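Local coordinates for protein acetylxylan esterase (Geobacillus stearothermophilus, PDB 5BN1) that removes acetyl groups from the xylose units of xylan and xylo-oligosaccharides as a serine esterase of the GDSL (SGNH) family, working as a homooctamer, at residues 43-46 / 47-51; 67-70 / 71-75; 116-119 / 120-124; 138-142 / 143-147; 184-187 / 188-192. The protein carries 1 engineered substitution. One frame throughout, in Å; residues are numbered along the deposited sequence.

How the contacts relate
Each contact is local, its two halves joined without a gap, and the five follow one another in series; none nests in or crosses another. Contact 1 finishes helix 37-48. Contact 2 is a kinked piece of helix 66-78, and contact 3, the C-terminal part of helix 110-124, packs against it through Leu120 on Trp73 and is probably hydrogen-bonded to it from Thr124. After strand 130-134, contact 4 turns the chain into helix 146-165. Contact 5 shapes the Asp191-bearing loop before helix 197-211, and Arg192 joins it to contact 4 through Ile139 and Glu140. Contacts 4 and 5 share a third subunit, whereas contact 1, about 35 Å from contact 4 between centres, meets a second one.

Contact 1 of 5, residues 43-46 / 47-51; sequences GLLQ and AVYPE
Tyr49 is the first residue to leave helix 37-48, and it packs back on Leu45, one turn earlier. Its CB lies 3.3 Å from Leu45 O. From there CG stands anti to the carbonyl carbon (chi1 -61°), which turns the ring toward the Leu45 side chain. Ring atom CD1 comes within 4.2 Å of Leu45 CD2, an oblique apolar contact. Farther out the ring meets Phe213 edge to face, and OH at the tip makes a weak hydrogen bond with Ser218 N of the second subunit. A tyrosine suits this place because its ring packs among Leu45, Met1 and Phe213 while its hydroxyl reaches a polar backbone across the interface.

The backbone beneath comes undone in steps. Ala47 N still donates to Gly43 O, at 2.9 Å. Val48 N divides its hydrogen between Leu44 O and Leu45 O, both bonds weak. Leu45 O then takes Tyr49 N as well, at 2.6 Å. Pro50 has no N-H to continue the series, and its CB instead rests 3.2 Å from Gln46 O.

Gln46 bridges the end of the helix by way of water. Its extended side chain takes NE2 to within 2.9 Å of the water, which accepts there and donates in turn to Pro50 O at 2.6 Å. Leu44 and Leu45 pack on Leu208 of helix 197-211, while small Ala47 lets Ile202 of the second subunit approach. This is an alpha-helix C-terminus followed by a proline, which cannot donate a further backbone bond, here set into a subunit interface.

Contact 2 of 5, residues 67-70 / 71-75; sequences RDLK and ARWEE
Leu69 and Arg72 run side by side on helix 66-78, one of the helices packed on the parallel sheet of this SGNH-hydrolase fold, just before the helix kinks at Glu74 and Glu75.

Side-chain packing comes first. Leu69 CD2 lies 3.5 Å from Arg72 NH2, oblique to the guanidinium. Arg72 CG occupies the position between its own backbone N and carbonyl carbon (chi1 67°); this torsion lays CG 3.5 Å from Asp68 O before the chain runs out extended. On the other flank Leu69 CB makes an apolar contact with Trp73 CE3, 4.1 Å away. Leucine and tryptophan suit this side, since both also press on Ile12 of strand 8-13.

Charged and polar ends find partners beyond the two segments. Arg72 NH1 forms a salt bridge with Asp76 OD2 and donates to Lys59 O; Asp68 OD2 accepts from Thr65 N, and its side chain lies about 6 Å from Gly63, one of two residues inferred to stabilise the transition state. A leucine in place of Arg72 would probably leave Asp76 without its mate and Lys59 O without this donor.

Backbone bonds lead up to the kink. Ala71 N donates to Arg67 O at 3.2 Å. Arg72 N bonds to Leu69 O at 3.1 Å, from well above the carbonyl plane, and only weakly to Asp68 O. Trp73 N turns to Lys70 O in a long, weak but nearly straight bond (169°). At the next residue a water stands in for the missing bond, donating to Lys70 O and accepting from Glu74 N, each at 3.0 Å.

Contact 3 of 5, residues 116-119 / 120-124; sequences TLRS and LVLET
Leu120 meets Thr116 one turn back along helix 110-124: its N donates to Thr116 O at 2.9 Å, and its CD1 touches Thr116 CG2. Its side chain is buried against Val66 and Trp73 of helix 66-78, a broad apolar shape between the two helices. Val121 comes next, on the side facing the sheet. Its N bonds to Leu117 O, and CG2, anti to the carbonyl carbon, lies 3.3 Å from that same oxygen and 4.3 Å from Leu117 CD1. Ile131 and Leu133 of strand 130-134 lie against this compact branched residue.

Leu122 stands on the exposed side. Its CD1 sits over the centre of one face of the Arg118 guanidinium, 3.7 Å from CZ, where a flat group can be covered without giving up the hydrogen bonds at its rim. Arg118 reaches that position with CG anti to the backbone N (chi1 175°) and the chain extended on to NE, which forms a salt bridge with Glu164 OE2 of helix 146-165. Glu123 follows, its N bonded to Ser119 O; its OE1 accepts from a water at 2.5 Å, and the same water is hydrogen-bonded to Ser119 OG. Thr124 closes the helix. Its OG1 donates back to Leu120 O at 2.6 Å, gripping this oxygen together with Thr124 N, and the same OG1 is hydrogen-bonded to Trp73 NE1 of helix 66-78.

The i to i+4 bonds mark an alpha helix, and its buried and exposed flanks make it amphipathic, one of those covering the parallel sheet of the alpha/beta/alpha SGNH fold.

Contact 4 of 5, residues 138-142 / 143-147; sequences YIEGN and EQDPM
Two carboxylates, those of Glu140 and Asp145, lie stacked with their planes 18° apart. Glu140 OE1 and Asp145 OD2 are 4.6 Å apart, and Glu140 CG rests 3.8 Å from Asp145 CB. Arg192 probably offsets the repulsion: its NH1 forms a salt bridge with Glu140 OE1 and a long, weak ion pair with Asp145 OD2. The bend at chi2 of Glu140 also lets OE2 accept from Asn142 N at 2.9 Å, through the anti lone pair.

From Asn142 the chain makes a type I beta turn to Asp145, with Asp145 N bonded to Asn142 O at 3.0 Å. Asn142 adds an Asx turn: with CG anti to the backbone N (chi1 179°), OD1 accepts from Gln144 N at 2.9 Å, the donor standing above the amide plane. Asparagine suits the first turn position because its side chain is short enough to accept from the turn's own backbone. Asp145 is the N-cap of helix 146-165; OD1 accepts weakly from Met147 N and also from Arg148 N, and the carboxylate is hydrogen-bonded to Tyr184 OH of the third subunit as well.

Met147 lies across the Tyr138 ring in a Met-aromatic contact. Its CG sits 3.9 Å from the ring centroid, almost on the normal, and SD covers the same face at 4.0 Å from the centroid. Tyr138 OH is hydrogen-bonded to the same Tyr184 OH. An alanine in place of Tyr138 would probably leave Met147 without its aromatic face and that hydroxyl without one of its partners. At the ring's edge Asp145 OD1 approaches Tyr138 CE2.

Contact 5 of 5, residues 184-187 / 188-192; sequences YPAA and LAWDR
Trp190 and Arg192 are both turned with CG anti to the carbonyl carbon (chi1 -83° and -60°), which sets the indole beside Ala186 and the start of the arginine chain beside Pro185. Asp191, between them, opens the Asp-x-x-His element of SGNH hydrolases: inferred to be the charge-relay acid, it sits in a type I beta turn from Ala189 to Arg192 and accepts from His194 ND1 through OD2. Its OD1 takes Val193 N, a second bond that holds the carboxylate in position.

Trp190 presents its edge to the loop, CD1 lying 3.6 Å from Ala186 O and 4.2 Å from Ala186 CB. The small alanine leaves room for that edge, while the indole stacks on Trp95 and donates through NE1 to Asp99 OD2, both of the third subunit. Arg192 CG packs on Pro185 CB at 4.0 Å.

Pro185 O grips the bend with two bonds: Ala189 N approaches in the carbonyl plane at 2.8 Å, and Leu188 N comes from above that plane, also at 2.8 Å.

Contact 1 of 5, residues 43-46 / 47-51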
# COMPACT_ATOMS: atom_id res chain seq x y z
N GLY A 43 -30.36 -11.27 -0.52
CA GLY A 43 -31.00 -9.97 -0.46
C GLY A 43 -32.34 -9.90 -0.99
O GLY A 43 -33.21 -9.12 -0.45
N LEU A 44 -32.69 -10.55 -2.12
CA LEU A 44 -34.00 -10.63 -2.68
C LEU A 44 -34.99 -11.34 -1.68
O LEU A 44 -36.14 -10.92 -1.52
CB LEU A 44 -34.03 -11.33 -4.03
CG LEU A 44 -33.55 -10.42 -5.21
CD1 LEU A 44 -33.11 -11.22 -6.37
CD2 LEU A 44 -34.74 -9.47 -5.54
N LEU A 45 -34.49 -12.39 -1.07
CA LEU A 45 -35.40 -13.10 -0.09
C LEU A 45 -35.68 -12.20 1.13
O LEU A 45 -36.88 -12.18 1.56
CB LEU A 45 -34.76 -14.46 0.32
CG LEU A 45 -34.80 -15.60 -0.65
CD1 LEU A 45 -33.87 -16.65 -0.16
CD2 LEU A 45 -36.24 -16.05 -0.88
N GLN A 46 -34.69 -11.47 1.61
CA GLN A 46 -34.92 -10.53 2.71
C GLN A 46 -35.79 -9.41 2.33
O GLN A 46 -36.65 -8.95 3.17
CB GLN A 46 -33.69 -10.10 3.34
CG GLN A 46 -33.89 -9.29 4.60
CD GLN A 46 -32.66 -9.37 5.52
OE1 GLN A 46 -31.57 -8.89 5.19
NE2 GLN A 46 -32.79 -10.17 6.61
N ALA A 47 -35.68 -8.90 1.09
CA ALA A 47 -36.49 -7.80 0.64
C ALA A 47 -37.95 -8.19 0.47
O ALA A 47 -38.87 -7.38 0.81
CB ALA A 47 -35.95 -7.23 -0.66
N VAL A 48 -38.23 -9.43 0.05
CA VAL A 48 -39.53 -9.80 -0.44
C VAL A 48 -40.17 -10.75 0.68
O VAL A 48 -41.36 -10.60 0.91
CB VAL A 48 -39.52 -10.44 -1.83
CG1 VAL A 48 -40.87 -10.89 -2.30
CG2 VAL A 48 -38.94 -9.49 -2.88
N TYR A 49 -39.37 -11.58 1.34
CA TYR A 49 -39.81 -12.51 2.41
C TYR A 49 -39.03 -12.35 3.67
O TYR A 49 -38.29 -13.16 4.15
CB TYR A 49 -39.65 -13.95 1.87
CG TYR A 49 -40.44 -14.33 0.65
CD1 TYR A 49 -39.99 -14.10 -0.63
CD2 TYR A 49 -41.60 -15.12 0.74
CE1 TYR A 49 -40.67 -14.50 -1.79
CE2 TYR A 49 -42.25 -15.58 -0.39
CZ TYR A 49 -41.81 -15.30 -1.67
OH TYR A 49 -42.48 -15.83 -2.80
N PRO A 50 -39.08 -11.11 4.35
CA PRO A 50 -38.22 -10.84 5.48
C PRO A 50 -38.47 -11.67 6.70
O PRO A 50 -37.57 -11.98 7.48
CB PRO A 50 -38.52 -9.33 5.78
CG PRO A 50 -39.77 -9.12 5.09
CD PRO A 50 -39.87 -9.98 3.91
N GLU A 51 -39.69 -12.20 6.71
CA GLU A 51 -40.06 -13.15 7.75
C GLU A 51 -39.54 -14.54 7.54
O GLU A 51 -39.56 -15.33 8.47
CB GLU A 51 -41.62 -13.19 7.83
CG GLU A 51 -42.32 -13.98 6.75
CD GLU A 51 -42.38 -13.42 5.33
OE1 GLU A 51 -42.05 -12.25 5.13
OE2 GLU A 51 -42.72 -14.18 4.41
O HOH W 1 -35.14 -11.92 6.46

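Contact 2 of 5, residues 67-70 / 71-75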
# COMPACT_ATOMS: atom_id res chain seq x y z
N ARG A 67 -13.12 -32.18 -7.23
CA ARG A 67 -12.06 -32.87 -6.52
C ARG A 67 -11.68 -32.02 -5.30
O ARG A 67 -11.48 -32.48 -4.15
CB ARG A 67 -10.90 -33.06 -7.40
CG ARG A 67 -9.73 -33.79 -6.73
CD ARG A 67 -8.49 -33.79 -7.63
NE ARG A 67 -8.68 -34.38 -8.97
CZ ARG A 67 -8.05 -34.06 -10.08
NH1 ARG A 67 -7.18 -32.99 -10.11
NH2 ARG A 67 -8.25 -34.70 -11.18
N ASP A 68 -11.62 -30.66 -5.46
CA ASP A 68 -11.38 -29.83 -4.34
C ASP A 68 -12.52 -29.80 -3.36
O ASP A 68 -12.29 -29.69 -2.13
CB ASP A 68 -11.10 -28.39 -4.82
CG ASP A 68 -9.93 -28.32 -5.74
OD1 ASP A 68 -8.79 -28.73 -5.32
OD2 ASP A 68 -10.02 -27.79 -6.88
N LEU A 69 -13.75 -29.82 -3.84
CA LEU A 69 -14.91 -29.95 -2.93
C LEU A 69 -14.81 -31.15 -2.04
O LEU A 69 -14.96 -31.06 -0.86
CB LEU A 69 -16.21 -29.97 -3.66
CG LEU A 69 -16.61 -28.78 -4.49
CD1 LEU A 69 -18.07 -28.76 -4.83
CD2 LEU A 69 -16.29 -27.45 -3.86
N LYS A 70 -14.44 -32.27 -2.65
CA LYS A 70 -14.32 -33.50 -1.83
C LYS A 70 -13.32 -33.35 -0.75
O LYS A 70 -13.53 -33.80 0.37
CB LYS A 70 -13.98 -34.69 -2.72
CG LYS A 70 -13.73 -36.00 -1.88
CD LYS A 70 -13.42 -37.06 -2.89
CE LYS A 70 -13.14 -38.40 -2.21
NZ LYS A 70 -12.49 -39.32 -3.23
N ALA A 71 -12.18 -32.69 -1.04
CA ALA A 71 -11.10 -32.61 -0.08
C ALA A 71 -11.49 -31.79 1.14
O ALA A 71 -10.90 -31.96 2.23
CB ALA A 71 -9.85 -32.08 -0.77
N ARG A 72 -12.44 -30.87 1.02
CA ARG A 72 -12.87 -29.97 2.08
C ARG A 72 -14.26 -30.17 2.60
O ARG A 72 -14.80 -29.40 3.38
CB ARG A 72 -12.64 -28.48 1.73
CG ARG A 72 -13.49 -27.93 0.59
CD ARG A 72 -12.89 -26.63 0.12
NE ARG A 72 -13.65 -26.03 -0.97
CZ ARG A 72 -14.69 -25.18 -0.83
NH1 ARG A 72 -15.20 -24.88 0.38
NH2 ARG A 72 -15.35 -24.68 -1.89
N TRP A 73 -14.91 -31.23 2.17
CA TRP A 73 -16.32 -31.43 2.36
C TRP A 73 -16.63 -31.61 3.88
O TRP A 73 -17.62 -31.10 4.38
CB TRP A 73 -16.84 -32.67 1.58
CG TRP A 73 -18.29 -32.66 1.44
CD1 TRP A 73 -19.24 -33.41 2.13
CD2 TRP A 73 -19.02 -31.90 0.50
NE1 TRP A 73 -20.47 -33.11 1.67
CE2 TRP A 73 -20.38 -32.23 0.61
CE3 TRP A 73 -18.63 -30.96 -0.50
CZ2 TRP A 73 -21.34 -31.67 -0.15
CZ3 TRP A 73 -19.58 -30.43 -1.28
CH2 TRP A 73 -20.93 -30.73 -1.12
N GLU A 74 -15.79 -32.37 4.58
CA GLU A 74 -16.10 -32.60 5.97
C GLU A 74 -16.09 -31.30 6.77
O GLU A 74 -17.03 -31.06 7.54
CB GLU A 74 -15.03 -33.55 6.57
CG GLU A 74 -15.26 -33.96 8.02
CD GLU A 74 -16.62 -34.58 8.30
OE1 GLU A 74 -17.16 -34.19 9.39
OE2 GLU A 74 -17.12 -35.42 7.47
N GLU A 75 -15.05 -30.52 6.61
CA GLU A 75 -14.92 -29.29 7.33
C GLU A 75 -15.89 -28.23 6.85
O GLU A 75 -16.52 -27.50 7.61
CB GLU A 75 -13.48 -28.88 7.35
CG GLU A 75 -13.09 -27.45 7.60
CD GLU A 75 -11.73 -27.18 6.89
OE1 GLU A 75 -11.69 -26.92 5.62
OE2 GLU A 75 -10.70 -27.28 7.61
O HOH W 2 -13.47 -33.79 3.39

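Contact 3 of 5, residues 116-119 / 120-124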
# COMPACT_ATOMS: atom_id res chain seq x y z
N THR A 116 -17.47 -38.49 -8.12
CA THR A 116 -17.23 -37.72 -6.95
C THR A 116 -18.53 -36.90 -6.58
O THR A 116 -18.90 -36.89 -5.42
CB THR A 116 -16.04 -36.76 -7.17
OG1 THR A 116 -14.85 -37.51 -7.52
CG2 THR A 116 -15.75 -35.93 -5.94
N LEU A 117 -19.16 -36.30 -7.56
CA LEU A 117 -20.34 -35.49 -7.28
C LEU A 117 -21.43 -36.40 -6.68
O LEU A 117 -22.05 -36.05 -5.70
CB LEU A 117 -20.84 -34.77 -8.49
CG LEU A 117 -22.07 -33.83 -8.27
CD1 LEU A 117 -21.81 -32.79 -7.18
CD2 LEU A 117 -22.45 -33.17 -9.56
N ARG A 118 -21.56 -37.53 -7.34
CA ARG A 118 -22.58 -38.52 -6.91
C ARG A 118 -22.30 -38.90 -5.49
O ARG A 118 -23.24 -38.98 -4.66
CB ARG A 118 -22.64 -39.71 -7.87
CG ARG A 118 -23.60 -40.81 -7.40
CD ARG A 118 -23.67 -41.80 -8.53
NE ARG A 118 -24.50 -42.92 -8.10
CZ ARG A 118 -24.01 -43.91 -7.41
NH1 ARG A 118 -22.78 -44.10 -7.01
NH2 ARG A 118 -24.89 -44.90 -7.10
N SER A 119 -21.06 -39.24 -5.14
CA SER A 119 -20.74 -39.62 -3.83
C SER A 119 -20.96 -38.57 -2.79
O SER A 119 -21.48 -38.83 -1.66
CB SER A 119 -19.29 -40.06 -3.73
OG SER A 119 -18.92 -40.40 -2.43
N LEU A 120 -20.65 -37.32 -3.12
CA LEU A 120 -20.88 -36.23 -2.21
C LEU A 120 -22.41 -36.10 -1.95
O LEU A 120 -22.78 -35.79 -0.81
CB LEU A 120 -20.30 -34.90 -2.78
CG LEU A 120 -18.79 -34.91 -2.70
CD1 LEU A 120 -18.29 -33.64 -3.42
CD2 LEU A 120 -18.14 -34.96 -1.37
N VAL A 121 -23.21 -36.18 -2.95
CA VAL A 121 -24.67 -36.00 -2.82
C VAL A 121 -25.22 -37.12 -1.96
O VAL A 121 -25.97 -36.89 -1.04
CB VAL A 121 -25.37 -35.89 -4.10
CG1 VAL A 121 -26.85 -35.83 -3.93
CG2 VAL A 121 -24.89 -34.60 -4.86
N LEU A 122 -24.79 -38.35 -2.26
CA LEU A 122 -25.35 -39.46 -1.45
C LEU A 122 -24.90 -39.44 -0.08
O LEU A 122 -25.74 -39.87 0.83
CB LEU A 122 -24.92 -40.82 -2.16
CG LEU A 122 -25.50 -41.16 -3.47
CD1 LEU A 122 -24.81 -42.41 -4.10
CD2 LEU A 122 -27.01 -41.32 -3.37
N GLU A 123 -23.70 -39.03 0.26
CA GLU A 123 -23.19 -38.95 1.62
C GLU A 123 -23.96 -37.85 2.40
O GLU A 123 -24.19 -37.94 3.62
CB GLU A 123 -21.66 -38.62 1.62
CG GLU A 123 -21.05 -38.20 2.94
CD GLU A 123 -19.64 -37.60 2.85
OE1 GLU A 123 -18.97 -37.65 1.75
OE2 GLU A 123 -19.23 -37.07 3.91
N THR A 124 -24.23 -36.76 1.70
CA THR A 124 -24.81 -35.61 2.34
C THR A 124 -26.34 -35.73 2.55
O THR A 124 -26.87 -35.26 3.57
CB THR A 124 -24.47 -34.33 1.45
OG1 THR A 124 -23.03 -34.30 1.36
CG2 THR A 124 -25.01 -33.08 2.17
O HOH W 3 -18.32 -38.58 -0.48

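Contact 4 of 5, residues 138-142 / 143-147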
# COMPACT_ATOMS: atom_id res chain seq x y z
N TYR A 138 -21.63 -22.32 -19.27
CA TYR A 138 -20.62 -21.63 -20.12
C TYR A 138 -21.39 -20.65 -20.92
O TYR A 138 -22.38 -21.00 -21.58
CB TYR A 138 -19.82 -22.59 -20.94
CG TYR A 138 -18.61 -22.02 -21.65
CD1 TYR A 138 -17.65 -21.35 -20.94
CD2 TYR A 138 -18.39 -22.25 -22.99
CE1 TYR A 138 -16.51 -20.88 -21.53
CE2 TYR A 138 -17.24 -21.75 -23.60
CZ TYR A 138 -16.31 -21.11 -22.85
OH TYR A 138 -15.14 -20.69 -23.51
N ILE A 139 -20.97 -19.36 -20.84
CA ILE A 139 -21.79 -18.35 -21.46
C ILE A 139 -21.41 -18.22 -22.92
O ILE A 139 -20.55 -17.45 -23.37
CB ILE A 139 -21.64 -17.00 -20.68
CG1 ILE A 139 -21.97 -17.19 -19.24
CG2 ILE A 139 -22.51 -15.90 -21.36
CD1 ILE A 139 -21.70 -15.99 -18.32
N GLU A 140 -22.02 -19.09 -23.75
CA GLU A 140 -21.65 -19.31 -25.14
C GLU A 140 -22.88 -19.94 -25.79
O GLU A 140 -23.33 -20.98 -25.28
CB GLU A 140 -20.43 -20.31 -25.23
CG GLU A 140 -20.17 -20.76 -26.63
CD GLU A 140 -20.01 -19.65 -27.61
OE1 GLU A 140 -19.10 -18.77 -27.42
OE2 GLU A 140 -20.83 -19.55 -28.60
N GLY A 141 -23.51 -19.30 -26.77
CA GLY A 141 -24.74 -19.81 -27.36
C GLY A 141 -24.55 -20.85 -28.42
O GLY A 141 -25.54 -21.55 -28.76
N ASN A 142 -23.35 -21.03 -28.90
CA ASN A 142 -23.08 -22.09 -29.93
C ASN A 142 -22.87 -23.42 -29.26
O ASN A 142 -21.83 -23.68 -28.65
CB ASN A 142 -21.94 -21.74 -30.84
CG ASN A 142 -21.63 -22.82 -31.88
OD1 ASN A 142 -22.45 -23.72 -32.06
ND2 ASN A 142 -20.46 -22.78 -32.46
N GLU A 143 -23.87 -24.34 -29.40
CA GLU A 143 -23.82 -25.63 -28.77
C GLU A 143 -22.68 -26.47 -29.29
O GLU A 143 -22.30 -27.41 -28.56
CB GLU A 143 -25.12 -26.42 -29.05
CG GLU A 143 -26.31 -25.89 -28.36
CD GLU A 143 -27.63 -26.61 -28.74
OE1 GLU A 143 -27.61 -27.52 -29.58
OE2 GLU A 143 -28.65 -26.12 -28.29
N GLN A 144 -22.13 -26.15 -30.44
CA GLN A 144 -21.04 -26.92 -31.00
C GLN A 144 -19.64 -26.34 -30.65
O GLN A 144 -18.60 -26.89 -31.00
CB GLN A 144 -21.15 -27.03 -32.51
CG GLN A 144 -22.35 -27.99 -32.87
CD GLN A 144 -22.52 -29.30 -31.98
OE1 GLN A 144 -21.61 -30.17 -31.81
NE2 GLN A 144 -23.68 -29.39 -31.33
N ASP A 145 -19.62 -25.20 -29.91
CA ASP A 145 -18.31 -24.78 -29.42
C ASP A 145 -17.84 -25.91 -28.50
O ASP A 145 -18.57 -26.38 -27.65
CB ASP A 145 -18.46 -23.47 -28.59
CG ASP A 145 -17.18 -23.04 -27.88
OD1 ASP A 145 -16.96 -23.50 -26.80
OD2 ASP A 145 -16.45 -22.30 -28.56
N PRO A 146 -16.58 -26.34 -28.63
CA PRO A 146 -16.20 -27.49 -27.88
C PRO A 146 -16.38 -27.46 -26.41
O PRO A 146 -16.81 -28.39 -25.73
CB PRO A 146 -14.68 -27.65 -28.22
CG PRO A 146 -14.54 -27.08 -29.54
CD PRO A 146 -15.58 -25.96 -29.62
N MET A 147 -16.08 -26.31 -25.78
CA MET A 147 -16.17 -26.22 -24.32
C MET A 147 -17.69 -26.13 -23.93
O MET A 147 -18.03 -26.66 -22.88
CB MET A 147 -15.41 -25.01 -23.74
CG MET A 147 -15.56 -24.93 -22.28
SD MET A 147 -14.30 -23.86 -21.51
CE MET A 147 -15.02 -23.64 -19.92

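Contact 5 of 5, residues 184-187 / 188-192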
# COMPACT_ATOMS: atom_id res chain seq x y z
N TYR A 184 -24.70 -11.14 -27.20
CA TYR A 184 -23.45 -11.86 -27.46
C TYR A 184 -22.81 -12.10 -26.10
O TYR A 184 -22.87 -11.31 -25.16
CB TYR A 184 -22.53 -10.96 -28.32
CG TYR A 184 -21.28 -11.68 -28.78
CD1 TYR A 184 -21.25 -12.60 -29.82
CD2 TYR A 184 -20.09 -11.43 -28.11
CE1 TYR A 184 -20.09 -13.27 -30.16
CE2 TYR A 184 -18.94 -12.08 -28.47
CZ TYR A 184 -18.90 -12.99 -29.50
OH TYR A 184 -17.71 -13.60 -29.78
N PRO A 185 -22.04 -13.22 -25.97
CA PRO A 185 -21.51 -13.50 -24.62
C PRO A 185 -20.68 -12.38 -23.93
O PRO A 185 -20.79 -12.22 -22.73
CB PRO A 185 -20.67 -14.74 -24.93
CG PRO A 185 -21.38 -15.49 -25.99
CD PRO A 185 -21.81 -14.34 -26.91
N ALA A 186 -19.87 -11.68 -24.70
CA ALA A 186 -19.03 -10.64 -24.10
C ALA A 186 -19.82 -9.55 -23.39
O ALA A 186 -19.29 -8.89 -22.54
CB ALA A 186 -18.21 -10.01 -25.18
N ALA A 187 -21.10 -9.40 -23.74
CA ALA A 187 -21.98 -8.46 -23.02
C ALA A 187 -22.28 -8.88 -21.58
O ALA A 187 -22.61 -8.02 -20.74
CB ALA A 187 -23.24 -8.20 -23.81
N LEU A 188 -22.16 -10.18 -21.29
CA LEU A 188 -22.32 -10.72 -19.98
C LEU A 188 -20.99 -11.11 -19.31
O LEU A 188 -20.85 -11.02 -18.07
CB LEU A 188 -23.20 -11.98 -20.04
CG LEU A 188 -24.67 -11.73 -20.43
CD1 LEU A 188 -25.29 -13.10 -20.76
CD2 LEU A 188 -25.36 -11.05 -19.28
N ALA A 189 -20.01 -11.60 -20.08
CA ALA A 189 -18.78 -12.10 -19.55
C ALA A 189 -17.72 -12.18 -20.63
O ALA A 189 -17.79 -12.96 -21.59
CB ALA A 189 -18.93 -13.52 -18.91
N TRP A 190 -16.71 -11.31 -20.53
CA TRP A 190 -15.62 -11.37 -21.45
C TRP A 190 -15.01 -12.79 -21.57
O TRP A 190 -14.67 -13.17 -22.69
CB TRP A 190 -14.50 -10.41 -21.12
CG TRP A 190 -14.68 -8.99 -21.59
CD1 TRP A 190 -15.75 -8.42 -22.16
CD2 TRP A 190 -13.65 -7.97 -21.48
NE1 TRP A 190 -15.44 -7.07 -22.45
CE2 TRP A 190 -14.18 -6.80 -22.07
CE3 TRP A 190 -12.35 -7.97 -21.01
CZ2 TRP A 190 -13.42 -5.63 -22.14
CZ3 TRP A 190 -11.59 -6.73 -21.05
CH2 TRP A 190 -12.14 -5.65 -21.67
N ASP A 191 -14.87 -13.48 -20.45
CA ASP A 191 -14.19 -14.79 -20.53
C ASP A 191 -15.25 -15.92 -20.59
O ASP A 191 -14.82 -17.07 -20.55
CB ASP A 191 -13.28 -14.96 -19.30
CG ASP A 191 -13.96 -15.01 -18.00
OD1 ASP A 191 -15.22 -15.11 -17.90
OD2 ASP A 191 -13.23 -14.92 -16.95
N ARG A 192 -16.51 -15.60 -20.77
CA ARG A 192 -17.57 -16.59 -20.86
C ARG A 192 -17.83 -17.33 -19.60
O ARG A 192 -18.63 -18.32 -19.70
CB ARG A 192 -17.47 -17.47 -22.14
CG ARG A 192 -17.55 -16.67 -23.44
CD ARG A 192 -17.41 -17.53 -24.68
NE ARG A 192 -15.97 -17.82 -24.95
CZ ARG A 192 -15.54 -18.74 -25.82
NH1 ARG A 192 -16.44 -19.35 -26.54
NH2 ARG A 192 -14.27 -18.98 -26.02